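Side-chain contacts in chitinase (Thermococcus chitonophagus, PDB 5XSW), which probably cleaves chitin chains as an endochitinase, the chain here being the C-terminal portion of a longer protein, with a glycan bound in its pocket: residues W182-Y187 and Y237-Q242; M190-A195 and F205-A210; H274-K279 and N285-I290; T217-D222 and V230-E235. All coordinates share one frame; numbering follows the deposited sequence.

Contact 1 (W182-Y187 and Y237-Q242); sequences WVPNKY and YYWPVQ. With NAG (2-acetamido-2-deoxy-beta-D-glucopyranose), chain C.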
# COMPACT_ATOMS: atom_id res chain seq x y z
N TRP A 182 2.65 -12.12 27.50
CA TRP A 182 4.06 -11.97 27.89
C TRP A 182 4.72 -11.01 26.91
O TRP A 182 4.27 -10.83 25.76
CB TRP A 182 4.82 -13.33 27.95
CG TRP A 182 5.45 -13.75 26.66
CD1 TRP A 182 4.80 -13.92 25.45
CD2 TRP A 182 6.81 -14.08 26.43
NE1 TRP A 182 5.69 -14.34 24.49
CE2 TRP A 182 6.93 -14.47 25.07
CE3 TRP A 182 7.97 -14.12 27.25
CZ2 TRP A 182 8.14 -14.84 24.50
CZ3 TRP A 182 9.19 -14.49 26.66
CH2 TRP A 182 9.26 -14.84 25.31
N VAL A 183 5.75 -10.36 27.40
CA VAL A 183 6.50 -9.40 26.63
C VAL A 183 7.79 -10.11 26.20
O VAL A 183 8.61 -10.45 27.06
CB VAL A 183 6.83 -8.15 27.48
CG1 VAL A 183 7.86 -7.28 26.74
CG2 VAL A 183 5.49 -7.34 27.81
N PRO A 184 7.98 -10.34 24.88
CA PRO A 184 9.17 -11.14 24.47
C PRO A 184 10.52 -10.57 24.89
O PRO A 184 11.42 -11.34 25.21
CB PRO A 184 9.06 -11.14 22.92
CG PRO A 184 7.55 -11.08 22.68
CD PRO A 184 7.05 -10.10 23.75
N ASN A 185 10.70 -9.25 24.84
CA ASN A 185 11.97 -8.68 25.34
C ASN A 185 11.78 -7.20 25.60
O ASN A 185 10.74 -6.63 25.26
CB ASN A 185 13.12 -8.89 24.34
CG ASN A 185 12.85 -8.24 22.98
OD1 ASN A 185 12.82 -7.03 22.85
ND2 ASN A 185 12.76 -9.07 21.91
N LYS A 186 12.80 -6.59 26.19
CA LYS A 186 12.66 -5.24 26.69
C LYS A 186 12.77 -4.26 25.57
O LYS A 186 12.36 -3.10 25.74
CB LYS A 186 13.76 -4.98 27.75
CG LYS A 186 15.16 -5.03 27.12
CD LYS A 186 16.26 -4.75 28.20
CE LYS A 186 16.45 -5.86 29.20
NZ LYS A 186 17.81 -5.66 29.85
N TYR A 187 13.38 -4.64 24.43
CA TYR A 187 13.50 -3.66 23.35
C TYR A 187 12.11 -3.46 22.72
O TYR A 187 11.71 -2.36 22.38
CB TYR A 187 14.54 -4.10 22.29
CG TYR A 187 15.85 -4.36 22.99
CD1 TYR A 187 16.52 -3.33 23.63
CD2 TYR A 187 16.38 -5.65 23.07
CE1 TYR A 187 17.71 -3.57 24.33
CE2 TYR A 187 17.55 -5.90 23.78
CZ TYR A 187 18.22 -4.85 24.39
OH TYR A 187 19.38 -5.10 25.10
N TYR A 237 5.68 -23.25 28.87
CA TYR A 237 4.63 -22.72 27.95
C TYR A 237 5.06 -22.92 26.48
O TYR A 237 6.25 -23.05 26.20
CB TYR A 237 4.39 -21.23 28.20
CG TYR A 237 3.71 -20.88 29.53
CD1 TYR A 237 4.46 -20.74 30.69
CD2 TYR A 237 2.34 -20.75 29.62
CE1 TYR A 237 3.87 -20.43 31.90
CE2 TYR A 237 1.72 -20.42 30.81
CZ TYR A 237 2.49 -20.27 31.94
OH TYR A 237 1.91 -19.96 33.12
N TYR A 238 4.09 -22.92 25.54
CA TYR A 238 4.39 -22.88 24.12
C TYR A 238 4.13 -21.49 23.60
O TYR A 238 3.14 -20.86 23.98
CB TYR A 238 3.52 -23.94 23.36
CG TYR A 238 3.66 -25.28 24.04
CD1 TYR A 238 4.87 -25.99 23.98
CD2 TYR A 238 2.63 -25.80 24.85
CE1 TYR A 238 5.03 -27.24 24.69
CE2 TYR A 238 2.79 -27.03 25.57
CZ TYR A 238 3.98 -27.74 25.47
OH TYR A 238 4.11 -28.93 26.16
N TRP A 239 5.01 -21.04 22.73
CA TRP A 239 4.91 -19.71 22.08
C TRP A 239 4.61 -19.96 20.60
O TRP A 239 5.53 -20.14 19.85
CB TRP A 239 6.25 -18.96 22.22
CG TRP A 239 6.20 -17.50 21.79
CD1 TRP A 239 5.09 -16.72 21.69
CD2 TRP A 239 7.32 -16.68 21.45
NE1 TRP A 239 5.45 -15.45 21.29
CE2 TRP A 239 6.81 -15.39 21.16
CE3 TRP A 239 8.70 -16.90 21.38
CZ2 TRP A 239 7.64 -14.33 20.75
CZ3 TRP A 239 9.54 -15.83 20.99
CH2 TRP A 239 8.99 -14.55 20.67
N PRO A 240 3.33 -19.97 20.20
CA PRO A 240 2.96 -20.41 18.83
C PRO A 240 3.14 -19.33 17.78
O PRO A 240 2.40 -19.29 16.79
CB PRO A 240 1.45 -20.78 18.98
CG PRO A 240 1.17 -20.84 20.54
CD PRO A 240 2.14 -19.74 21.07
N VAL A 241 4.10 -18.44 17.98
CA VAL A 241 4.39 -17.41 17.01
C VAL A 241 5.05 -17.99 15.72
O VAL A 241 5.88 -18.91 15.78
CB VAL A 241 5.33 -16.36 17.66
CG1 VAL A 241 6.67 -17.00 18.06
CG2 VAL A 241 5.64 -15.19 16.68
N GLN A 242 4.72 -17.46 14.54
CA GLN A 242 5.54 -17.77 13.34
C GLN A 242 6.58 -16.68 13.31
O GLN A 242 6.34 -15.59 12.75
CB GLN A 242 4.71 -17.80 12.03
CG GLN A 242 3.65 -18.90 12.09
CD GLN A 242 2.65 -18.89 10.91
OE1 GLN A 242 2.91 -18.33 9.84
NE2 GLN A 242 1.52 -19.50 11.13
C1 NAG C . -3.98 -14.86 11.84
C2 NAG C . -3.06 -14.53 10.72
C3 NAG C . -3.18 -13.06 10.32
C4 NAG C . -4.59 -12.65 10.06
C5 NAG C . -5.41 -12.97 11.24
C6 NAG C . -6.84 -12.63 10.94
C7 NAG C . -0.82 -15.66 10.37
C8 NAG C . 0.63 -15.90 10.86
N2 NAG C . -1.68 -14.84 11.13
O3 NAG C . -2.38 -12.75 9.16
O4 NAG C . -4.69 -11.21 9.95
O5 NAG C . -5.35 -14.41 11.54
O6 NAG C . -7.52 -13.10 12.10
O7 NAG C . -1.27 -16.14 9.32
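Trp182 points the NE1-CZ2 edge of its indole at the face of Trp239, an edge-to-face (T-shaped) pair. The evidence is the planes, which meet at 88°, and the five-membered-ring centroids, 4.7 Å apart. Trp182 CZ2 stands 3.5 Å above the Trp239 plane, over the middle of the ring. With CG anti to the backbone N (chi1 -170°), Trp239 presents this face to Trp182.

Apolar contacts add to the pair. Pro184 CG, approaching obliquely, lies 3.8 Å from Trp239 CZ2; on the face opposite Trp182, Val241 CG1 sits 3.4 Å above the plane. Were Trp239 an alanine, a gap would probably open between Trp182, Pro184 and Val241, and the Trp182 edge would lose the ring face it meets.

Among the polar atoms, Trp182 NE1 and Trp239 NE1 are 3.4 Å apart, but both are donors and make no bond. Trp239 NE1 is instead held weakly by the carbonyl oxygens of Trp215 and Gly216. Farther along the same segment, Gln242 lays its amide against the N-acetyl methyl of the bound sugar, with OE1 3.5 Å from NAG C8.

The chemistry is therefore mainly dispersion and aromatic quadrupole: it joins the loop leading into helix 186-199 to hairpin strand 235-239, whose continuation reaches the glycan pocket through a van der Waals contact.

Contact 2 (M190-A195 and F205-A210); sequences MGLALA and FLMALA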
# COMPACT_ATOMS: atom_id res chain seq x y z
N MET A 190 10.25 -1.28 25.05
CA MET A 190 10.54 0.14 24.80
C MET A 190 9.87 0.68 23.55
O MET A 190 9.50 1.85 23.50
CB MET A 190 12.07 0.40 24.73
CG MET A 190 12.70 0.23 26.13
SD MET A 190 14.49 0.66 26.08
CE MET A 190 15.11 -0.80 25.45
N GLY A 191 9.72 -0.13 22.50
CA GLY A 191 8.99 0.32 21.32
C GLY A 191 7.51 0.56 21.63
O GLY A 191 6.95 1.54 21.12
N LEU A 192 6.89 -0.31 22.42
CA LEU A 192 5.50 -0.11 22.86
C LEU A 192 5.42 1.24 23.61
O LEU A 192 4.44 1.93 23.53
CB LEU A 192 5.02 -1.24 23.80
CG LEU A 192 4.74 -2.65 23.21
CD1 LEU A 192 4.48 -3.69 24.31
CD2 LEU A 192 3.62 -2.57 22.12
N ALA A 193 6.44 1.53 24.41
CA ALA A 193 6.36 2.71 25.30
C ALA A 193 6.42 3.94 24.43
O ALA A 193 5.78 4.95 24.72
CB ALA A 193 7.53 2.71 26.35
N LEU A 194 7.21 3.88 23.36
CA LEU A 194 7.33 5.04 22.51
C LEU A 194 6.02 5.20 21.71
O LEU A 194 5.58 6.33 21.49
CB LEU A 194 8.53 4.95 21.53
CG LEU A 194 8.65 6.09 20.50
CD1 LEU A 194 8.71 7.46 21.25
CD2 LEU A 194 9.89 5.94 19.59
N ALA A 195 5.42 4.09 21.27
CA ALA A 195 4.13 4.21 20.58
C ALA A 195 3.09 4.89 21.49
O ALA A 195 2.27 5.66 21.05
CB ALA A 195 3.59 2.78 20.16
N PHE A 205 -3.42 -2.59 24.09
CA PHE A 205 -4.14 -2.79 22.81
C PHE A 205 -3.11 -3.40 21.78
O PHE A 205 -3.44 -4.34 21.08
CB PHE A 205 -4.70 -1.48 22.28
CG PHE A 205 -5.35 -1.65 20.92
CD1 PHE A 205 -6.63 -2.17 20.84
CD2 PHE A 205 -4.63 -1.38 19.73
CE1 PHE A 205 -7.26 -2.40 19.60
CE2 PHE A 205 -5.24 -1.62 18.46
CZ PHE A 205 -6.56 -2.12 18.42
N LEU A 206 -1.91 -2.83 21.69
CA LEU A 206 -0.88 -3.38 20.74
C LEU A 206 -0.51 -4.80 21.14
O LEU A 206 -0.29 -5.66 20.28
CB LEU A 206 0.40 -2.51 20.69
CG LEU A 206 0.17 -1.16 19.99
CD1 LEU A 206 1.42 -0.29 19.94
CD2 LEU A 206 -0.30 -1.38 18.49
N MET A 207 -0.52 -5.08 22.43
CA MET A 207 -0.21 -6.44 22.95
C MET A 207 -1.29 -7.44 22.48
O MET A 207 -1.00 -8.57 22.00
CB MET A 207 -0.14 -6.44 24.49
CG MET A 207 1.13 -5.78 25.05
SD MET A 207 2.60 -6.89 25.00
CE MET A 207 2.16 -8.21 26.14
N ALA A 208 -2.52 -7.01 22.63
CA ALA A 208 -3.66 -7.81 22.27
C ALA A 208 -3.64 -8.06 20.75
O ALA A 208 -3.96 -9.16 20.29
CB ALA A 208 -4.99 -7.07 22.63
N LEU A 209 -3.29 -7.00 20.02
CA LEU A 209 -3.33 -7.07 18.57
C LEU A 209 -2.26 -8.09 18.11
O LEU A 209 -2.55 -8.96 17.29
CB LEU A 209 -3.05 -5.69 17.96
CG LEU A 209 -3.09 -5.68 16.38
CD1 LEU A 209 -4.45 -6.18 15.78
CD2 LEU A 209 -2.78 -4.27 15.88
N ALA A 210 -1.05 -8.01 18.65
CA ALA A 210 0.00 -8.95 18.22
C ALA A 210 -0.38 -10.39 18.60
O ALA A 210 0.00 -11.35 17.89
CB ALA A 210 1.37 -8.59 18.85
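Helices 190-195 and 205-210 pass with segment axes 11.3 Å apart at 126° between their N-to-C directions, and their closest CA atoms are those of Leu192 and Leu206, 7.5 Å apart. Three residue pairs bridge this separation.

Leu192 divides its two methyls between neighbouring residues of the other helix. Its CD2 presses on Leu206 CB at 3.5 Å and lies 3.8 Å from Leu206 CD1, the two leucines sliding past one another in opposite directions. Its other methyl, CD1, meets Met207 SD at 3.8 Å, where the two side chains cross at about a right angle. Met207 is bent at both chi2 (-80°) and chi3 (-65°), which folds the chain so that its sulfur meets the leucine methyl. One turn on from Leu192, Ala195 CB touches Leu206 CD1 at 3.8 Å, so that this single leucine methyl is met by both Ala195 and Leu192. Replacing Leu192 with an alanine would probably open a gap between Leu206 and Met207, and take from Met207 SD the methyl it rests against.

All four residues are buried in the helical part of the chain, in a helix-loop-helix unit formed by consecutive helices 186-199 and 203-214. Leu206 also rests on Val201 of the connecting loop, Met207 on Met385 of helix 374-386, and Ala193 on helix 449-461; beyond its own end, helix 203-214 leads to strand 218-219.

Contact 3 (H274-K279 and N285-I290); sequences HDDYMK and NDTAWI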
# COMPACT_ATOMS: atom_id res chain seq x y z
N HIS A 274 9.82 -2.70 4.18
CA HIS A 274 8.84 -3.50 4.94
C HIS A 274 9.44 -4.63 5.79
O HIS A 274 9.26 -4.72 7.05
CB HIS A 274 7.79 -4.07 3.98
CG HIS A 274 6.91 -5.11 4.61
ND1 HIS A 274 7.22 -6.46 4.61
CD2 HIS A 274 5.76 -4.99 5.30
CE1 HIS A 274 6.29 -7.12 5.28
NE2 HIS A 274 5.37 -6.26 5.67
N ASP A 275 10.16 -5.56 5.13
CA ASP A 275 10.67 -6.72 5.89
C ASP A 275 11.69 -6.24 6.94
O ASP A 275 11.71 -6.73 8.07
CB ASP A 275 11.29 -7.83 4.93
CG ASP A 275 10.22 -8.56 4.04
OD1 ASP A 275 9.05 -8.10 3.90
OD2 ASP A 275 10.55 -9.59 3.40
N ASP A 276 12.51 -5.25 6.62
CA ASP A 276 13.45 -4.78 7.61
C ASP A 276 12.76 -4.21 8.90
O ASP A 276 13.29 -4.35 10.03
CB ASP A 276 14.34 -3.68 7.03
CG ASP A 276 15.39 -3.16 8.06
OD1 ASP A 276 16.01 -4.02 8.71
OD2 ASP A 276 15.61 -1.91 8.25
N TYR A 277 11.60 -3.55 8.72
CA TYR A 277 10.92 -2.88 9.85
C TYR A 277 10.02 -3.85 10.60
O TYR A 277 9.79 -3.64 11.77
CB TYR A 277 10.07 -1.68 9.38
CG TYR A 277 10.89 -0.41 9.17
CD1 TYR A 277 12.06 -0.42 8.38
CD2 TYR A 277 10.53 0.78 9.79
CE1 TYR A 277 12.81 0.72 8.20
CE2 TYR A 277 11.24 1.93 9.61
CZ TYR A 277 12.41 1.89 8.82
OH TYR A 277 13.15 3.02 8.62
N MET A 278 9.50 -4.90 9.93
CA MET A 278 8.47 -5.74 10.52
C MET A 278 8.99 -7.14 10.94
O MET A 278 8.47 -7.75 11.87
CB MET A 278 7.29 -5.97 9.57
CG MET A 278 6.59 -4.65 9.03
SD MET A 278 6.22 -3.56 10.46
CE MET A 278 5.23 -4.65 11.31
N LYS A 279 9.97 -7.66 10.22
CA LYS A 279 10.32 -9.07 10.41
C LYS A 279 11.28 -9.26 11.62
O LYS A 279 12.43 -8.85 11.60
CB LYS A 279 10.99 -9.66 9.12
CG LYS A 279 11.29 -11.22 9.25
CD LYS A 279 12.12 -11.65 7.94
CE LYS A 279 12.41 -13.17 7.96
NZ LYS A 279 13.60 -13.42 7.09
N ASN A 285 17.97 -8.80 19.71
CA ASN A 285 18.61 -7.63 19.10
C ASN A 285 18.12 -7.30 17.72
O ASN A 285 18.58 -6.32 17.10
CB ASN A 285 20.13 -7.84 19.01
CG ASN A 285 20.78 -8.07 20.37
OD1 ASN A 285 20.35 -7.53 21.41
ND2 ASN A 285 21.82 -8.88 20.37
N ASP A 286 17.18 -8.09 17.20
CA ASP A 286 16.65 -7.76 15.88
C ASP A 286 15.97 -6.36 15.99
O ASP A 286 15.13 -6.18 16.88
CB ASP A 286 15.66 -8.85 15.43
CG ASP A 286 15.22 -8.69 14.01
OD1 ASP A 286 14.90 -7.56 13.55
OD2 ASP A 286 15.24 -9.71 13.30
N THR A 287 16.33 -5.41 15.14
CA THR A 287 15.84 -4.04 15.32
C THR A 287 14.35 -3.95 15.08
O THR A 287 13.69 -2.99 15.53
CB THR A 287 16.57 -3.03 14.38
OG1 THR A 287 16.38 -3.39 12.99
CG2 THR A 287 18.11 -2.93 14.78
N ALA A 288 13.77 -4.94 14.38
CA ALA A 288 12.31 -4.93 14.14
C ALA A 288 11.53 -5.11 15.47
O ALA A 288 10.34 -4.84 15.53
CB ALA A 288 11.93 -6.04 13.10
N TRP A 289 12.17 -5.58 16.54
CA TRP A 289 11.47 -5.62 17.83
C TRP A 289 11.11 -4.18 18.27
O TRP A 289 10.13 -3.95 18.95
CB TRP A 289 12.33 -6.27 18.90
CG TRP A 289 12.35 -7.83 18.77
CD1 TRP A 289 13.46 -8.62 18.51
CD2 TRP A 289 11.25 -8.69 18.91
NE1 TRP A 289 13.06 -9.95 18.46
CE2 TRP A 289 11.72 -10.01 18.75
CE3 TRP A 289 9.87 -8.47 19.18
CZ2 TRP A 289 10.88 -11.12 18.83
CZ3 TRP A 289 9.03 -9.60 19.28
CH2 TRP A 289 9.54 -10.91 19.11
N ILE A 290 11.91 -3.22 17.87
CA ILE A 290 11.63 -1.84 18.21
C ILE A 290 10.77 -1.17 17.15
O ILE A 290 9.78 -0.50 17.47
CB ILE A 290 12.96 -1.05 18.36
CG1 ILE A 290 13.73 -1.55 19.57
CG2 ILE A 290 12.70 0.45 18.40
CD1 ILE A 290 15.27 -1.01 19.63
O HOH W 1 13.93 -2.44 11.96
O HOH W 2 18.13 -3.13 10.96
O HOH W 3 14.89 -10.24 10.97
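Asp276 and Thr287 are linked by water, and the carbonyl oxygens of Tyr277 and Lys279 rest on Ala288 CB, where the short helix 274-278 turns through a loop into the start of helix 288-311, a helix-loop-helix junction. Along the first segment, His274 ND1 donates to Asp275 OD1 at 2.6 Å; the oxygen lies 3° from the ring plane and uses its anti lone pair, while NE2 bonds to Val252 O, so both ring nitrogens are fixed. Asp276 contributes its carbonyl and carboxylate: one water joins its O to Thr287 OG1, and a second joins OD1 to the same hydroxyl. Its other oxygen, OD2, forms a salt bridge with Lys412. The Tyr277 side chain leaves the backbone away from the second segment, but its backbone O is 3.5 Å from Ala288 CB and is bonded to Thr291 OG1. Lys279, leaving the helix, brings its carbonyl O to 3.2 Å from Ala288 CB. That oxygen also faces the Asp286 carboxylate, though as two acceptors they do not bond directly. The Asp286 side chain, with CG anti to its own amide nitrogen (chi1 -172°), instead caps the second helix: Ala288 N donates to Asp286 OD1 at 3.0 Å.

Contact 4 (T217-D222 and V230-E235); sequences TAVTKD and VIIDEE. With GOL (glycerol), chain L.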
# COMPACT_ATOMS: atom_id res chain seq x y z
N THR A 217 2.77 -12.06 21.47
CA THR A 217 2.82 -11.53 22.84
C THR A 217 2.00 -12.39 23.78
O THR A 217 1.53 -11.92 24.78
CB THR A 217 2.24 -10.09 22.86
OG1 THR A 217 0.97 -10.14 22.16
CG2 THR A 217 3.16 -9.15 22.09
N ALA A 218 1.82 -13.66 23.44
CA ALA A 218 1.10 -14.54 24.32
C ALA A 218 1.67 -15.94 24.19
O ALA A 218 2.15 -16.34 23.13
CB ALA A 218 -0.39 -14.55 23.99
N VAL A 219 1.60 -16.70 25.29
CA VAL A 219 2.06 -18.10 25.26
C VAL A 219 0.88 -18.91 25.74
O VAL A 219 -0.08 -18.33 26.21
CB VAL A 219 3.31 -18.35 26.15
CG1 VAL A 219 4.54 -17.63 25.54
CG2 VAL A 219 3.02 -17.88 27.61
N THR A 220 0.96 -20.25 25.69
CA THR A 220 -0.18 -21.07 26.11
C THR A 220 0.34 -22.42 26.65
O THR A 220 1.40 -22.90 26.26
CB THR A 220 -1.20 -21.31 24.91
OG1 THR A 220 -2.27 -22.14 25.36
CG2 THR A 220 -0.51 -21.99 23.72
N LYS A 221 -0.42 -23.00 27.57
CA LYS A 221 -0.17 -24.40 27.98
C LYS A 221 -0.94 -25.41 27.15
O LYS A 221 -0.84 -26.58 27.38
CB LYS A 221 -0.54 -24.62 29.44
CG LYS A 221 0.13 -23.67 30.38
CD LYS A 221 -0.09 -24.13 31.80
CE LYS A 221 0.95 -23.55 32.76
NZ LYS A 221 0.33 -23.33 34.12
N ASP A 222 -1.75 -24.93 26.21
CA ASP A 222 -2.56 -25.80 25.34
C ASP A 222 -1.65 -26.68 24.52
O ASP A 222 -0.86 -26.19 23.71
CB ASP A 222 -3.46 -24.97 24.40
CG ASP A 222 -4.57 -25.82 23.73
OD1 ASP A 222 -4.32 -26.99 23.39
OD2 ASP A 222 -5.68 -25.30 23.56
N VAL A 230 8.91 -21.83 26.21
CA VAL A 230 9.31 -20.72 27.03
C VAL A 230 9.02 -21.17 28.47
O VAL A 230 7.90 -21.63 28.78
CB VAL A 230 8.53 -19.45 26.67
CG1 VAL A 230 8.90 -18.30 27.64
CG2 VAL A 230 8.84 -19.03 25.22
N ILE A 231 10.02 -21.11 29.34
CA ILE A 231 9.78 -21.50 30.73
C ILE A 231 9.55 -20.22 31.53
O ILE A 231 10.42 -19.35 31.56
CB ILE A 231 11.01 -22.26 31.37
CG1 ILE A 231 11.49 -23.44 30.51
CG2 ILE A 231 10.75 -22.67 32.83
CD1 ILE A 231 10.44 -24.37 30.15
N ILE A 232 8.44 -20.12 32.25
CA ILE A 232 8.20 -18.87 33.00
C ILE A 232 7.94 -19.27 34.43
O ILE A 232 7.07 -20.10 34.69
CB ILE A 232 7.01 -18.05 32.45
CG1 ILE A 232 7.31 -17.63 31.00
CG2 ILE A 232 6.82 -16.79 33.33
CD1 ILE A 232 6.08 -17.10 30.29
N ASP A 233 8.80 -18.76 35.32
CA ASP A 233 8.91 -19.25 36.70
C ASP A 233 8.53 -20.75 36.85
O ASP A 233 7.54 -21.13 37.45
CB ASP A 233 8.10 -18.32 37.60
CG ASP A 233 8.62 -16.85 37.54
OD1 ASP A 233 9.87 -16.60 37.76
OD2 ASP A 233 7.77 -15.96 37.25
N GLU A 234 9.38 -21.57 36.22
CA GLU A 234 9.38 -23.05 36.34
C GLU A 234 8.15 -23.75 35.82
O GLU A 234 7.89 -24.90 36.15
CB GLU A 234 9.67 -23.45 37.80
CG GLU A 234 11.06 -22.97 38.21
CD GLU A 234 11.10 -21.48 38.56
OE1 GLU A 234 10.22 -21.05 39.34
OE2 GLU A 234 12.00 -20.72 38.06
N GLU A 235 7.45 -23.08 34.91
CA GLU A 235 6.38 -23.72 34.15
C GLU A 235 6.63 -23.64 32.64
O GLU A 235 6.97 -22.56 32.13
CB GLU A 235 5.06 -23.02 34.45
CG GLU A 235 4.55 -23.35 35.84
CD GLU A 235 3.07 -23.52 35.81
OE1 GLU A 235 2.38 -22.53 35.42
OE2 GLU A 235 2.62 -24.65 36.13
C1 GOL L . -1.02 -18.53 37.95
O1 GOL L . -1.88 -17.39 37.96
C2 GOL L . -0.78 -18.97 36.52
O2 GOL L . -0.79 -17.82 35.67
C3 GOL L . 0.57 -19.66 36.42
O3 GOL L . 0.38 -21.04 36.08
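Lys221 and Glu235 form a salt bridge, with NZ 2.6 Å from OE1, as their side chains cross obliquely. The lysine runs extended until it bends at chi4 (148°), which swings the ammonium to the carboxylate; the glutamate bends at chi2 (-141°) to meet it. NZ approaches OE1 on the syn side, but 30° out of the carboxylate plane. A glycerol, probably from the crystallisation liquor, closes a triangle: Lys221 NZ donates to its O3 at 3.0 Å, and O3 donates to Glu235 OE1 at 2.6 Å. The same glycerol also bonds to Asp168 and Arg391.

Glu235 begins the second strand of a tight β-hairpin, 228-232 with 235-239, whose two-residue turn is Asp233-Glu234. Ile232 and Glu235 close the turn with backbone bonds in both directions, the N of each reaching the O of the other.

A looser apolar contact joins strand 218-219 to strand 228-232: Val219 and Ile232 reach toward each other, tip to tip, with CG2 of the valine 4.1 Å from CD1 of the isoleucine. CG2 of Val219 sits between the backbone N and the carbonyl carbon, and from there faces the isoleucine terminus. Just beyond Val219, Thr220 OG1 accepts from Asp222 N at 3.0 Å, an ST turn that spans Lys221.

How the contacts relate
Contacts 1 and 4 are the most closely joined, with centres 9 Å apart: Tyr237 N meets Val230 O at 2.8 Å within the hairpin, and Tyr238 N meets Thr220 O at 2.8 Å. Contact 2 abuts contact 1 where Met207 CE lies 3.4 Å from Trp182 O, and both draw on helix 186-199. It also meets contact 4, where Met207 O lies 2.5 Å from Thr217 OG1. Contact 3 approaches contact 1 through Trp289, whose CD2 is 3.4 Å from Asn185 ND2. The glycan pocket is reached directly by contact 1 through Gln242, whereas the side chain of Met278 in contact 3 lies about 11 Å from a bound sugar and that of Leu206 in contact 2 about 14 Å.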